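Local coordinates for 4-hydroxy-3-methylbut-2-enyl diphosphate reductase, apicoplast (Plasmodium falciparum, PDB 4N7B), which catalyses the last step of the DOXP/MEP isoprenoid pathway, reducing HMBPP to isopentenyl and dimethylallyl diphosphate with an iron-sulfur cluster and ferredoxin electrons, at residues Pro316-Asn319 with Lys320-Tyr324; Ser296-Ile299 with Arg300-Ala303; Arg236-Glu239 with Thr240-Cys244; Leu222-Ile225 with Asn226-Phe230. One frame throughout, in Å; residues are numbered along the deposited sequence.

Contact 1 (Pro316-Asn319 with Lys320-Tyr324); sequences PLVN and KVHVY. With NA (sodium ion), chain F.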
loop_
_atom_site.group_PDB
_atom_site.type_symbol
_atom_site.label_atom_id
_atom_site.label_comp_id
_atom_site.label_asym_id
_atom_site.label_seq_id
_atom_site.Cartn_x
_atom_site.Cartn_y
_atom_site.Cartn_z
ATOM N N PRO A 316 2.143 2.376 -10.451
ATOM C CA PRO A 316 2.062 3.649 -11.183
ATOM C C PRO A 316 1.715 4.849 -10.306
ATOM O O PRO A 316 2.113 5.971 -10.646
ATOM C CB PRO A 316 0.957 3.394 -12.204
ATOM C CG PRO A 316 1.029 1.879 -12.466
ATOM C CD PRO A 316 1.423 1.285 -11.132
ATOM N N LEU A 317 0.982 4.632 -9.215
ATOM C CA LEU A 317 0.527 5.747 -8.375
ATOM C C LEU A 317 1.567 6.083 -7.322
ATOM O O LEU A 317 1.536 7.167 -6.729
ATOM C CB LEU A 317 -0.842 5.449 -7.730
ATOM C CG LEU A 317 -1.968 5.149 -8.748
ATOM C CD1 LEU A 317 -3.247 4.700 -8.033
ATOM C CD2 LEU A 317 -2.252 6.360 -9.626
ATOM N N VAL A 318 2.501 5.159 -7.099
ATOM C CA VAL A 318 3.718 5.484 -6.352
ATOM C C VAL A 318 4.670 6.212 -7.304
ATOM O O VAL A 318 5.244 7.242 -6.951
ATOM C CB VAL A 318 4.397 4.225 -5.765
ATOM C CG1 VAL A 318 5.805 4.538 -5.288
ATOM C CG2 VAL A 318 3.567 3.668 -4.628
ATOM N N ASN A 319 4.801 5.714 -8.531
ATOM C CA ASN A 319 5.647 6.389 -9.503
ATOM C C ASN A 319 5.171 7.821 -9.709
ATOM O O ASN A 319 5.970 8.731 -9.930
ATOM C CB ASN A 319 5.656 5.649 -10.828
ATOM C CG ASN A 319 6.539 6.319 -11.856
ATOM O OD1 ASN A 319 7.763 6.303 -11.745
ATOM N ND2 ASN A 319 5.922 6.897 -12.877
ATOM N N LYS A 320 3.860 8.017 -9.640
ATOM C CA LYS A 320 3.286 9.345 -9.762
ATOM C C LYS A 320 3.941 10.290 -8.757
ATOM O O LYS A 320 4.377 11.379 -9.115
ATOM C CB LYS A 320 1.797 9.258 -9.500
ATOM C CG LYS A 320 1.063 10.561 -9.421
ATOM C CD LYS A 320 -0.368 10.230 -9.009
ATOM C CE LYS A 320 -1.305 11.398 -9.108
ATOM N NZ LYS A 320 -2.519 11.170 -8.265
ATOM N N VAL A 321 4.052 9.856 -7.508
ATOM C CA VAL A 321 4.611 10.723 -6.464
ATOM C C VAL A 321 6.088 10.989 -6.748
ATOM O O VAL A 321 6.544 12.141 -6.715
ATOM C CB VAL A 321 4.432 10.124 -5.044
ATOM C CG1 VAL A 321 4.966 11.066 -3.985
ATOM C CG2 VAL A 321 2.972 9.872 -4.778
ATOM N N HIS A 322 6.825 9.935 -7.077
ATOM C CA HIS A 322 8.244 10.069 -7.425
ATOM C C HIS A 322 8.432 11.125 -8.493
ATOM O O HIS A 322 9.364 11.933 -8.447
ATOM C CB HIS A 322 8.792 8.737 -7.942
ATOM C CG HIS A 322 9.076 7.738 -6.860
ATOM N ND1 HIS A 322 10.270 7.058 -6.769
ATOM C CD2 HIS A 322 8.316 7.303 -5.826
ATOM C CE1 HIS A 322 10.236 6.249 -5.725
ATOM N NE2 HIS A 322 9.062 6.380 -5.134
ATOM N N VAL A 323 7.521 11.116 -9.454
ATOM C CA VAL A 323 7.631 11.946 -10.636
ATOM C C VAL A 323 7.367 13.421 -10.314
ATOM O O VAL A 323 8.128 14.298 -10.719
ATOM C CB VAL A 323 6.650 11.424 -11.717
ATOM C CG1 VAL A 323 6.216 12.534 -12.621
ATOM C CG2 VAL A 323 7.302 10.290 -12.486
ATOM N N TYR A 324 6.299 13.701 -9.580
ATOM C CA TYR A 324 6.034 15.075 -9.165
ATOM C C TYR A 324 7.200 15.647 -8.353
ATOM O O TYR A 324 7.539 16.817 -8.486
ATOM C CB TYR A 324 4.743 15.164 -8.347
ATOM C CG TYR A 324 3.531 15.388 -9.219
ATOM C CD1 TYR A 324 3.163 16.668 -9.631
ATOM C CD2 TYR A 324 2.792 14.313 -9.680
ATOM C CE1 TYR A 324 2.057 16.864 -10.454
ATOM C CE2 TYR A 324 1.696 14.494 -10.493
ATOM C CZ TYR A 324 1.324 15.761 -10.873
ATOM O OH TYR A 324 0.223 15.897 -11.692
HETATM NA NA NA F . -1.683 13.639 -12.055
#
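V318 and H322, one helical turn apart, are brought together by different first torsions: the valine holds CG1 anti to its nitrogen (chi1 166°), whereas the imidazole stands anti to the carbonyl carbon, beside the nitrogen (chi1 -77°). The two side chains consequently run alongside each other in the same direction, and V318 CG1 rests against H322 NE2 at 3.7 Å. The same setting carries H322 CD2 to 3.3 Å from V318 O. That oxygen receives H322 N at 3.1 Å in a nearly straight bond of 171°, and also takes a weak bond from V321 N. At its other nitrogen, ND1, the ring is held by a hydrogen bond to E352, which probably helps to fix its rotation.

A second pair lies on the exposed face. V323 N donates to N319 O at 2.9 Å, and V323 CG2 comes within 3.7 Å of N319 ND2, where the two side chains cross at a slant. K320, whose backbone N bonds P316 O at 2.9 Å, stretches its chain outward to bring NZ to S409 OG and G410 O. Y324 OH binds a sodium ion at 3.0 Å, with the metal at the ring edge and in its plane.

These are the opening turns of helix 316-329, begun by a proline directly after the cluster ligand C315. V318 touches the bound iron-sulfur cluster and L317 packs on C413, another of its ligands, an arrangement that fits the central cluster site of the IspH family.

Contact 2 (Ser296-Ile299 with Arg300-Ala303); sequences SPQI and REIA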
loop_
_atom_site.group_PDB
_atom_site.type_symbol
_atom_site.label_atom_id
_atom_site.label_comp_id
_atom_site.label_asym_id
_atom_site.label_seq_id
_atom_site.Cartn_x
_atom_site.Cartn_y
_atom_site.Cartn_z
ATOM N N SER A 296 14.622 3.540 -4.405
ATOM C CA SER A 296 15.484 4.708 -4.512
ATOM C C SER A 296 16.244 4.663 -5.847
ATOM O O SER A 296 16.675 3.595 -6.284
ATOM C CB SER A 296 16.471 4.756 -3.336
ATOM O OG SER A 296 15.792 4.811 -2.092
ATOM N N PRO A 297 16.391 5.821 -6.512
ATOM C CA PRO A 297 17.086 5.924 -7.806
ATOM C C PRO A 297 18.497 5.354 -7.744
ATOM O O PRO A 297 18.994 4.783 -8.712
ATOM C CB PRO A 297 17.160 7.433 -8.055
ATOM C CG PRO A 297 16.099 8.037 -7.190
ATOM C CD PRO A 297 15.889 7.120 -6.031
ATOM N N GLN A 298 19.133 5.525 -6.593
ATOM C CA GLN A 298 20.510 5.084 -6.377
ATOM C C GLN A 298 20.628 3.574 -6.562
ATOM O O GLN A 298 21.600 3.077 -7.125
ATOM C CB GLN A 298 20.956 5.471 -4.968
ATOM C CG GLN A 298 21.043 6.980 -4.726
ATOM C CD GLN A 298 19.702 7.627 -4.393
ATOM O OE1 GLN A 298 18.665 6.973 -4.403
ATOM N NE2 GLN A 298 19.724 8.921 -4.098
ATOM N N ILE A 299 19.627 2.846 -6.077
ATOM C CA ILE A 299 19.607 1.397 -6.223
ATOM C C ILE A 299 19.656 1.023 -7.697
ATOM O O ILE A 299 20.281 0.029 -8.078
ATOM C CB ILE A 299 18.346 0.790 -5.607
ATOM C CG1 ILE A 299 18.260 1.155 -4.123
ATOM C CG2 ILE A 299 18.345 -0.712 -5.779
ATOM C CD1 ILE A 299 19.464 0.730 -3.332
ATOM N N ARG A 300 19.003 1.828 -8.528
ATOM C CA ARG A 300 18.940 1.549 -9.957
ATOM C C ARG A 300 20.323 1.623 -10.593
ATOM O O ARG A 300 20.748 0.693 -11.278
ATOM C CB ARG A 300 17.981 2.516 -10.661
ATOM C CG ARG A 300 16.556 2.371 -10.207
ATOM C CD ARG A 300 15.638 3.458 -10.755
ATOM N NE ARG A 300 14.527 2.831 -11.460
ATOM C CZ ARG A 300 13.268 2.804 -11.043
ATOM N NH1 ARG A 300 12.890 3.401 -9.927
ATOM N NH2 ARG A 300 12.369 2.182 -11.775
ATOM N N GLU A 301 21.030 2.723 -10.376
ATOM C CA GLU A 301 22.332 2.873 -11.014
ATOM C C GLU A 301 23.238 1.713 -10.606
ATOM O O GLU A 301 24.042 1.231 -11.405
ATOM C CB GLU A 301 22.964 4.235 -10.709
ATOM C CG GLU A 301 23.051 4.606 -9.241
ATOM C CD GLU A 301 23.415 6.073 -9.030
ATOM O OE1 GLU A 301 23.123 6.896 -9.928
ATOM O OE2 GLU A 301 23.989 6.400 -7.966
ATOM N N ILE A 302 23.081 1.242 -9.375
ATOM C CA ILE A 302 23.809 0.061 -8.921
ATOM C C ILE A 302 23.451 -1.156 -9.757
ATOM O O ILE A 302 24.315 -1.970 -10.083
ATOM C CB ILE A 302 23.484 -0.263 -7.471
ATOM C CG1 ILE A 302 24.129 0.778 -6.560
ATOM C CG2 ILE A 302 23.954 -1.676 -7.117
ATOM C CD1 ILE A 302 23.967 0.475 -5.094
ATOM N N ALA A 303 22.168 -1.280 -10.086
ATOM C CA ALA A 303 21.682 -2.404 -10.875
ATOM C C ALA A 303 22.376 -2.424 -12.229
ATOM O O ALA A 303 22.802 -3.478 -12.708
ATOM C CB ALA A 303 20.168 -2.313 -11.059
#
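P297 and R300 form the closer-packed part of this helical turn. R300 CB sits 3.2 Å from P297 O, the chain beyond it continues past the proline backbone, and CD reaches 4.1 Å from P297 CA. P297 O also takes weak hydrogen bonds from R300 N and E301 N, so one carbonyl serves both the i+3 and the i+4 amide. One residue further on the pattern becomes regular: A303 N donates to I299 O at 3.1 Å, and I302 N to Q298 O at 3.3 Å.

Toward solvent the side-chain ends are looser, although E301 CG, set between its own nitrogen and carbonyl carbon (chi1 53°), comes to 3.0 Å from Q298 O. The carboxylate beyond barely meets the glutamine side chain: E301 OE2 stays 4.4 Å from Q298 CB. I302, likewise exposed, lays CG1 3.5 Å from Q298 O.

Helix 297-305 is the crossover of a beta-alpha-beta unit between strands 287-290 and 309-312. R300 NH2 forms a salt bridge with D312, A303 packs on Y290 and E310, and S296 OG hydrogen-bonds N351 just beyond helix 344-350.

Contact 3 (Arg236-Glu239 with Thr240-Cys244); sequences RAIE and TVEEC
R236 and T240 meet across one turn of helix 232-247, the alpha-helix that starts immediately after the cluster ligand C231, and they illustrate a familiar motif: a threonine hydroxyl bonded back to the carbonyl of residue i-4.

Hydrogen bonding comes first. Beyond R236 O, the backbone follows the regular i to i+4 scheme, with V241 N on A237 O at 3.2 Å and E243 N on E239 O at 2.9 Å. The straightest of the backbone bonds across the segments is that of E242 N to I238 O, whose angle at the hydrogen is 170°. The R236 side chain bonds elsewhere, NH1 to T314 O and NE to K521 O.

Van der Waals contact joins I238 and E242, a methyl against a carboxylate. With the glutamate chain extended beyond CG and the two side chains side by side, pointing the same way, E242 OE2 lies 3.7 Å from I238 CG2. Around them I238 packs on V264, and E242 on K267 and L268, all of helix 262-271, while V241 and T240 face I289 of strand 287-290.

Charge is the third element. E239 OE1 and E243 OE1 are 4.7 Å apart and probably repel mildly, an effect that the weak, long ion pair of E243 with K246 may soften.

In the threonine, OG1 stands beside the backbone nitrogen (chi1 -71°), which lets T240 OG1 join T240 N on R236 O, each at 2.9 Å, from opposite faces of the carbonyl plane.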
loop_
_atom_site.group_PDB
_atom_site.type_symbol
_atom_site.label_atom_id
_atom_site.label_comp_id
_atom_site.label_asym_id
_atom_site.label_seq_id
_atom_site.Cartn_x
_atom_site.Cartn_y
_atom_site.Cartn_z
ATOM N N ARG A 236 -0.902 -6.365 -10.165
ATOM C CA ARG A 236 0.144 -6.164 -11.163
ATOM C C ARG A 236 1.525 -6.617 -10.683
ATOM O O ARG A 236 2.293 -7.234 -11.417
ATOM C CB ARG A 236 0.198 -4.692 -11.532
ATOM C CG ARG A 236 1.284 -4.307 -12.514
ATOM C CD ARG A 236 1.077 -2.844 -12.898
ATOM N NE ARG A 236 2.117 -2.300 -13.772
ATOM C CZ ARG A 236 3.221 -1.683 -13.353
ATOM N NH1 ARG A 236 3.471 -1.563 -12.057
ATOM N NH2 ARG A 236 4.089 -1.194 -14.237
ATOM N N ALA A 237 1.849 -6.299 -9.443
ATOM C CA ALA A 237 3.160 -6.621 -8.922
ATOM C C ALA A 237 3.304 -8.140 -8.772
ATOM O O ALA A 237 4.329 -8.724 -9.129
ATOM C CB ALA A 237 3.364 -5.909 -7.598
ATOM N N ILE A 238 2.267 -8.791 -8.262
ATOM C CA ILE A 238 2.296 -10.242 -8.120
ATOM C C ILE A 238 2.427 -10.908 -9.482
ATOM O O ILE A 238 3.292 -11.756 -9.685
ATOM C CB ILE A 238 1.038 -10.763 -7.414
ATOM C CG1 ILE A 238 0.959 -10.174 -5.996
ATOM C CG2 ILE A 238 1.059 -12.277 -7.341
ATOM C CD1 ILE A 238 -0.310 -10.514 -5.235
ATOM N N GLU A 239 1.581 -10.518 -10.426
ATOM C CA GLU A 239 1.623 -11.116 -11.756
ATOM C C GLU A 239 3.013 -10.908 -12.376
ATOM O O GLU A 239 3.534 -11.781 -13.059
ATOM C CB GLU A 239 0.517 -10.522 -12.635
ATOM C CG GLU A 239 0.402 -11.165 -14.032
ATOM C CD GLU A 239 -0.804 -10.656 -14.836
ATOM O OE1 GLU A 239 -1.013 -11.138 -15.976
ATOM O OE2 GLU A 239 -1.542 -9.774 -14.329
ATOM N N THR A 240 3.631 -9.761 -12.104
ATOM C CA THR A 240 4.965 -9.488 -12.637
ATOM C C THR A 240 5.939 -10.563 -12.174
ATOM O O THR A 240 6.730 -11.072 -12.962
ATOM C CB THR A 240 5.501 -8.121 -12.199
ATOM O OG1 THR A 240 4.778 -7.080 -12.869
ATOM C CG2 THR A 240 6.980 -8.000 -12.534
ATOM N N VAL A 241 5.881 -10.925 -10.899
ATOM C CA VAL A 241 6.803 -11.934 -10.373
ATOM C C VAL A 241 6.479 -13.313 -10.910
ATOM O O VAL A 241 7.378 -14.055 -11.301
ATOM C CB VAL A 241 6.786 -11.995 -8.833
ATOM C CG1 VAL A 241 7.727 -13.089 -8.321
ATOM C CG2 VAL A 241 7.193 -10.644 -8.254
ATOM N N GLU A 242 5.194 -13.652 -10.926
ATOM C CA GLU A 242 4.742 -14.964 -11.381
ATOM C C GLU A 242 5.113 -15.204 -12.845
ATOM O O GLU A 242 5.432 -16.323 -13.259
ATOM C CB GLU A 242 3.226 -15.078 -11.199
ATOM C CG GLU A 242 2.807 -15.624 -9.835
ATOM C CD GLU A 242 1.339 -15.374 -9.522
ATOM O OE1 GLU A 242 0.647 -14.759 -10.366
ATOM O OE2 GLU A 242 0.876 -15.775 -8.423
ATOM N N GLU A 243 5.099 -14.134 -13.624
ATOM C CA GLU A 243 5.295 -14.252 -15.049
ATOM C C GLU A 243 6.792 -14.366 -15.363
ATOM O O GLU A 243 7.187 -15.018 -16.339
ATOM C CB GLU A 243 4.628 -13.069 -15.747
ATOM C CG GLU A 243 4.427 -13.275 -17.229
ATOM C CD GLU A 243 3.357 -14.294 -17.517
ATOM O OE1 GLU A 243 2.359 -14.343 -16.765
ATOM O OE2 GLU A 243 3.529 -15.055 -18.484
ATOM N N CYS A 244 7.621 -13.768 -14.510
ATOM C CA CYS A 244 9.072 -13.898 -14.617
ATOM C C CYS A 244 9.484 -15.319 -14.290
ATOM O O CYS A 244 10.373 -15.892 -14.921
ATOM C CB CYS A 244 9.758 -12.946 -13.645
ATOM S SG CYS A 244 9.870 -11.245 -14.243
#

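Contact 4 (Leu222-Ile225 with Asn226-Phe230); sequences LYLI and NPRGF
R228 turns back onto the strand it has just left, giving I225 and L224 two different kinds of contact. The polar one is a hydrogen bond from R228 NH1 to I225 O, 2.8 Å long and close to straight at 165°. The acceptor lies in the guanidinium plane, but the donor stands well above the carbonyl plane, 53° out of it. R228 reaches this place with CG between its nitrogen and carbonyl carbon (chi1 62°) and the chain extended to NE; on the way, CD passes 3.1 Å from I225 O. A further hydrogen bond ties the loop outward, G229 O accepting from R419 NE.

The strand involved, 221-226, lies between 477-482 and 506-511 in a five-stranded parallel sheet, and the loop after it leads to the cluster ligand C231 and helix 232-247. A cis peptide bond joins N226 to P227 at the strand's exit.

Nonpolar contact falls to L224, whose side chain crosses that of R228 at about a right angle. L224 CD1 covers one face of the guanidinium, 3.6 Å above its centre, and CG comes to 3.5 Å from NH1. L224 and I225 point to opposite sides of the sheet, L224 packing on V495 of helix 488-499 and I225 on A422, L423 and I426 of helix 414-427.

The ionic partner of the arginine is E488, which forms a salt bridge with R228 NH2.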
loop_
_atom_site.group_PDB
_atom_site.type_symbol
_atom_site.label_atom_id
_atom_site.label_comp_id
_atom_site.label_asym_id
_atom_site.label_seq_id
_atom_site.Cartn_x
_atom_site.Cartn_y
_atom_site.Cartn_z
ATOM N N LEU A 222 -23.062 -10.035 9.627
ATOM C CA LEU A 222 -21.717 -9.799 9.120
ATOM C C LEU A 222 -21.799 -8.981 7.843
ATOM O O LEU A 222 -22.356 -9.419 6.821
ATOM C CB LEU A 222 -21.004 -11.121 8.868
ATOM C CG LEU A 222 -19.631 -11.001 8.219
ATOM C CD1 LEU A 222 -18.620 -10.520 9.210
ATOM C CD2 LEU A 222 -19.213 -12.338 7.650
ATOM N N TYR A 223 -21.275 -7.768 7.905
ATOM C CA TYR A 223 -21.249 -6.906 6.747
ATOM C C TYR A 223 -19.944 -7.143 6.024
ATOM O O TYR A 223 -18.873 -6.748 6.498
ATOM C CB TYR A 223 -21.345 -5.452 7.164
ATOM C CG TYR A 223 -22.680 -5.042 7.741
ATOM C CD1 TYR A 223 -23.752 -4.769 6.912
ATOM C CD2 TYR A 223 -22.855 -4.890 9.117
ATOM C CE1 TYR A 223 -24.972 -4.375 7.421
ATOM C CE2 TYR A 223 -24.076 -4.493 9.639
ATOM C CZ TYR A 223 -25.129 -4.239 8.775
ATOM O OH TYR A 223 -26.345 -3.850 9.259
ATOM N N LEU A 224 -20.031 -7.826 4.897
ATOM C CA LEU A 224 -18.885 -8.057 4.047
ATOM C C LEU A 224 -18.766 -6.871 3.107
ATOM O O LEU A 224 -19.658 -6.584 2.295
ATOM C CB LEU A 224 -19.043 -9.355 3.254
ATOM C CG LEU A 224 -17.915 -9.665 2.265
ATOM C CD1 LEU A 224 -16.582 -9.848 3.007
ATOM C CD2 LEU A 224 -18.272 -10.922 1.461
ATOM N N ILE A 225 -17.655 -6.170 3.232
ATOM C CA ILE A 225 -17.513 -4.865 2.614
ATOM C C ILE A 225 -16.800 -4.935 1.275
ATOM O O ILE A 225 -15.844 -5.692 1.094
ATOM C CB ILE A 225 -16.736 -3.926 3.532
ATOM C CG1 ILE A 225 -17.528 -3.710 4.818
ATOM C CG2 ILE A 225 -16.510 -2.605 2.855
ATOM C CD1 ILE A 225 -16.750 -3.075 5.948
ATOM N N ASN A 226 -17.258 -4.092 0.363
ATOM C CA ASN A 226 -16.640 -3.930 -0.925
ATOM C C ASN A 226 -16.644 -2.429 -1.160
ATOM O O ASN A 226 -17.626 -1.756 -0.864
ATOM C CB ASN A 226 -17.501 -4.672 -1.983
ATOM C CG ASN A 226 -16.785 -4.871 -3.282
ATOM O OD1 ASN A 226 -15.718 -5.500 -3.326
ATOM N ND2 ASN A 226 -17.378 -4.363 -4.372
ATOM N N PRO A 227 -15.556 -1.879 -1.688
ATOM C CA PRO A 227 -14.313 -2.555 -2.052
ATOM C C PRO A 227 -13.421 -2.926 -0.876
ATOM O O PRO A 227 -13.468 -2.307 0.197
ATOM C CB PRO A 227 -13.604 -1.520 -2.930
ATOM C CG PRO A 227 -14.107 -0.227 -2.447
ATOM C CD PRO A 227 -15.546 -0.461 -2.075
ATOM N N ARG A 228 -12.597 -3.944 -1.121
ATOM C CA ARG A 228 -11.657 -4.462 -0.151
ATOM C C ARG A 228 -10.605 -5.211 -0.921
ATOM O O ARG A 228 -10.756 -5.428 -2.126
ATOM C CB ARG A 228 -12.339 -5.460 0.787
ATOM C CG ARG A 228 -12.899 -6.707 0.039
ATOM C CD ARG A 228 -13.454 -7.741 1.031
ATOM N NE ARG A 228 -13.857 -8.976 0.376
ATOM C CZ ARG A 228 -15.036 -9.154 -0.221
ATOM N NH1 ARG A 228 -15.935 -8.185 -0.225
ATOM N NH2 ARG A 228 -15.327 -10.303 -0.819
ATOM N N GLY A 229 -9.569 -5.674 -0.226
ATOM C CA GLY A 229 -8.658 -6.637 -0.836
ATOM C C GLY A 229 -7.819 -6.051 -1.961
ATOM O O GLY A 229 -7.669 -4.824 -2.073
ATOM N N PHE A 230 -7.262 -6.937 -2.785
ATOM C CA PHE A 230 -6.257 -6.565 -3.787
ATOM C C PHE A 230 -6.605 -5.277 -4.540
ATOM O O PHE A 230 -7.706 -5.115 -5.067
ATOM C CB PHE A 230 -6.058 -7.694 -4.811
ATOM C CG PHE A 230 -5.113 -8.793 -4.366
ATOM C CD1 PHE A 230 -4.639 -8.849 -3.066
ATOM C CD2 PHE A 230 -4.700 -9.771 -5.261
ATOM C CE1 PHE A 230 -3.779 -9.860 -2.670
ATOM C CE2 PHE A 230 -3.836 -10.778 -4.874
ATOM C CZ PHE A 230 -3.380 -10.827 -3.578
#

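Contact 4 is the buried member of the set, contacts 1 and 3 are partly buried, and contact 2 lies at the surface. Three are turns of helix ruled by backbone bonding; contact 4, at a strand end, relies instead on one arginine. Contacts 4 and 3 follow each other along the chain and touch where F230 CZ meets I238 CD1 at 3.5 Å. Contact 3 in turn meets contact 1, R236 NH1 lying 3.6 Å from P316 CD. Contact 2 touches none of the others, its centre about 17 Å from that of contact 1. Cluster contact belongs to contact 1, through V318, whereas contact 2 sits on the periphery.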